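Local coordinates for protein ATP-dependent DNA helicase PIF1 (Candida albicans, PDB 7OTJ) that probably unwinds duplex, forked RNA-DNA and G-quadruplex structures in the 5'-3' direction at the expense of ATP, helping to keep nuclear and mitochondrial genomes stable, at residues H115-L120 with F171-W176. Sequence-based numbering, arbitrary orientation.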
loop_
_atom_site.group_PDB
_atom_site.type_symbol
_atom_site.label_atom_id
_atom_site.label_comp_id
_atom_site.label_asym_id
_atom_site.label_seq_id
_atom_site.Cartn_x
_atom_site.Cartn_y
_atom_site.Cartn_z
ATOM N N HIS A 115 14.873 3.220 12.092
ATOM C CA HIS A 115 15.352 4.582 12.290
ATOM C C HIS A 115 14.217 5.578 12.117
ATOM O O HIS A 115 14.139 6.574 12.847
ATOM C CB HIS A 115 16.495 4.898 11.328
ATOM C CG HIS A 115 17.691 4.022 11.512
ATOM N ND1 HIS A 115 18.420 3.992 12.682
ATOM C CD2 HIS A 115 18.288 3.141 10.674
ATOM C CE1 HIS A 115 19.415 3.133 12.555
ATOM N NE2 HIS A 115 19.356 2.602 11.347
ATOM N N LEU A 116 13.310 5.315 11.173
ATOM C CA LEU A 116 12.133 6.165 11.056
ATOM C C LEU A 116 11.294 6.090 12.322
ATOM O O LEU A 116 10.803 7.112 12.817
ATOM C CB LEU A 116 11.301 5.747 9.846
ATOM C CG LEU A 116 10.133 6.669 9.510
ATOM C CD1 LEU A 116 10.636 7.951 8.864
ATOM C CD2 LEU A 116 9.135 5.959 8.612
ATOM N N LEU A 117 11.144 4.885 12.875
ATOM C CA LEU A 117 10.321 4.706 14.062
ATOM C C LEU A 117 10.911 5.429 15.268
ATOM O O LEU A 117 10.167 5.937 16.114
ATOM C CB LEU A 117 10.148 3.215 14.344
ATOM C CG LEU A 117 8.999 2.890 15.292
ATOM C CD1 LEU A 117 7.655 3.221 14.639
ATOM C CD2 LEU A 117 9.065 1.438 15.750
ATOM N N ASN A 118 12.246 5.471 15.369
ATOM C CA ASN A 118 12.899 6.193 16.460
ATOM C C ASN A 118 12.681 7.698 16.346
ATOM O O ASN A 118 12.502 8.383 17.362
ATOM C CB ASN A 118 14.395 5.872 16.482
ATOM C CG ASN A 118 14.698 4.522 17.116
ATOM O OD1 ASN A 118 13.908 4.005 17.902
ATOM N ND2 ASN A 118 15.856 3.954 16.787
ATOM N N LYS A 119 12.686 8.229 15.121
ATOM C CA LYS A 119 12.355 9.636 14.922
ATOM C C LYS A 119 10.906 9.908 15.302
ATOM O O LYS A 119 10.608 10.872 16.015
ATOM C CB LYS A 119 12.608 10.046 13.470
ATOM C CG LYS A 119 14.061 9.964 13.028
ATOM C CD LYS A 119 14.227 10.422 11.586
ATOM C CE LYS A 119 15.687 10.653 11.250
ATOM N NZ LYS A 119 15.852 11.156 9.861
ATOM N N LEU A 120 9.987 9.059 14.838
ATOM C CA LEU A 120 8.586 9.222 15.208
ATOM C C LEU A 120 8.417 9.202 16.719
ATOM O O LEU A 120 7.618 9.968 17.269
ATOM C CB LEU A 120 7.741 8.127 14.560
ATOM C CG LEU A 120 7.586 8.240 13.041
ATOM C CD1 LEU A 120 7.015 6.960 12.444
ATOM C CD2 LEU A 120 6.714 9.437 12.698
ATOM N N PHE A 171 11.623 -3.952 14.773
ATOM C CA PHE A 171 11.763 -4.605 16.070
ATOM C C PHE A 171 13.131 -4.403 16.708
ATOM O O PHE A 171 13.331 -4.840 17.846
ATOM C CB PHE A 171 11.463 -6.103 15.959
ATOM C CG PHE A 171 12.295 -6.834 14.930
ATOM C CD1 PHE A 171 13.594 -7.230 15.213
ATOM C CD2 PHE A 171 11.754 -7.168 13.697
ATOM C CE1 PHE A 171 14.348 -7.922 14.269
ATOM C CE2 PHE A 171 12.496 -7.861 12.759
ATOM C CZ PHE A 171 13.793 -8.239 13.042
ATOM N N GLU A 172 14.074 -3.777 16.006
ATOM C CA GLU A 172 15.380 -3.482 16.574
ATOM C C GLU A 172 15.448 -2.097 17.195
ATOM O O GLU A 172 16.361 -1.829 17.982
ATOM C CB GLU A 172 16.472 -3.587 15.505
ATOM C CG GLU A 172 16.411 -4.824 14.626
ATOM C CD GLU A 172 17.499 -4.820 13.567
ATOM O OE1 GLU A 172 18.687 -4.917 13.937
ATOM O OE2 GLU A 172 17.168 -4.693 12.369
ATOM N N SER A 173 14.546 -1.199 16.804
ATOM C CA SER A 173 14.609 0.176 17.274
ATOM C C SER A 173 14.411 0.253 18.783
ATOM O O SER A 173 13.688 -0.548 19.386
ATOM C CB SER A 173 13.560 1.033 16.564
ATOM O OG SER A 173 12.245 0.688 16.954
ATOM N N SER A 174 15.051 1.250 19.393
ATOM C CA SER A 174 14.776 1.530 20.793
ATOM C C SER A 174 13.313 1.898 20.992
ATOM O O SER A 174 12.716 1.533 22.011
ATOM C CB SER A 174 15.686 2.653 21.291
ATOM O OG SER A 174 15.444 2.930 22.655
ATOM N N ALA A 175 12.704 2.561 20.003
ATOM C CA ALA A 175 11.290 2.908 20.094
ATOM C C ALA A 175 10.436 1.661 20.261
ATOM O O ALA A 175 9.573 1.597 21.144
ATOM C CB ALA A 175 10.860 3.689 18.853
ATOM N N TRP A 176 10.675 0.652 19.420
ATOM C CA TRP A 176 9.913 -0.588 19.498
ATOM C C TRP A 176 10.024 -1.220 20.879
ATOM O O TRP A 176 9.016 -1.617 21.477
ATOM C CB TRP A 176 10.414 -1.557 18.428
ATOM C CG TRP A 176 9.684 -2.849 18.351
ATOM C CD1 TRP A 176 9.879 -3.953 19.129
ATOM C CD2 TRP A 176 8.654 -3.191 17.417
ATOM N NE1 TRP A 176 9.018 -4.961 18.745
ATOM C CE2 TRP A 176 8.259 -4.515 17.694
ATOM C CE3 TRP A 176 8.024 -2.504 16.373
ATOM C CZ2 TRP A 176 7.265 -5.159 16.970
ATOM C CZ3 TRP A 176 7.037 -3.149 15.654
ATOM C CH2 TRP A 176 6.668 -4.460 15.956
#
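Asn118 reaches from near the start of helix 114-128 to the first turn of helix 174-179, where its OD1 accepts a hydrogen bond from Ala175 N at 2.8 Å. The donor lies nearly on the line of the side-chain C=O (165°). The N-H points at the oxygen with an angle of 156°. With CG anti to its own carbonyl carbon (chi1 -79°), the amide leans across to the neighbouring helix. There it lies against Ser173 CB, which sits 3.3 Å from OD1.

Two first-turn amides of helix 174-179 are thus taken up by side chains. Ser173 is the N-cap: its OG receives Trp176 N at 2.9 Å, while Asn118 takes the preceding amide from outside the helix. Ser173 OG also hydrogen-bonds to Ala170 O, which ties the cap back to the chain leading into it.

Next to this polar corner the contact turns apolar. With CG anti to its backbone N, Leu117 sends CD2 toward the cap, 3.5 Å from Ser173 OG. The same CD2 lies 4.1 Å from Trp176 CE3, at the edge of the indole and near its plane. Leu117 CG rests against Ala175 CB at 4.1 Å. Phe171 CA sits over one face of the indole, displaced toward its rim, and Phe22 meets the ring edge-to-face.

The contact belongs to the P-loop NTPase-like helicase domain, joining helix 114-128, which follows strand 103-107, to helix 174-179, which leads into edge strand 182-186. Leu116 and Leu120 of the former helix pack on helix 68-72, and Lys119 touches helix 81-90.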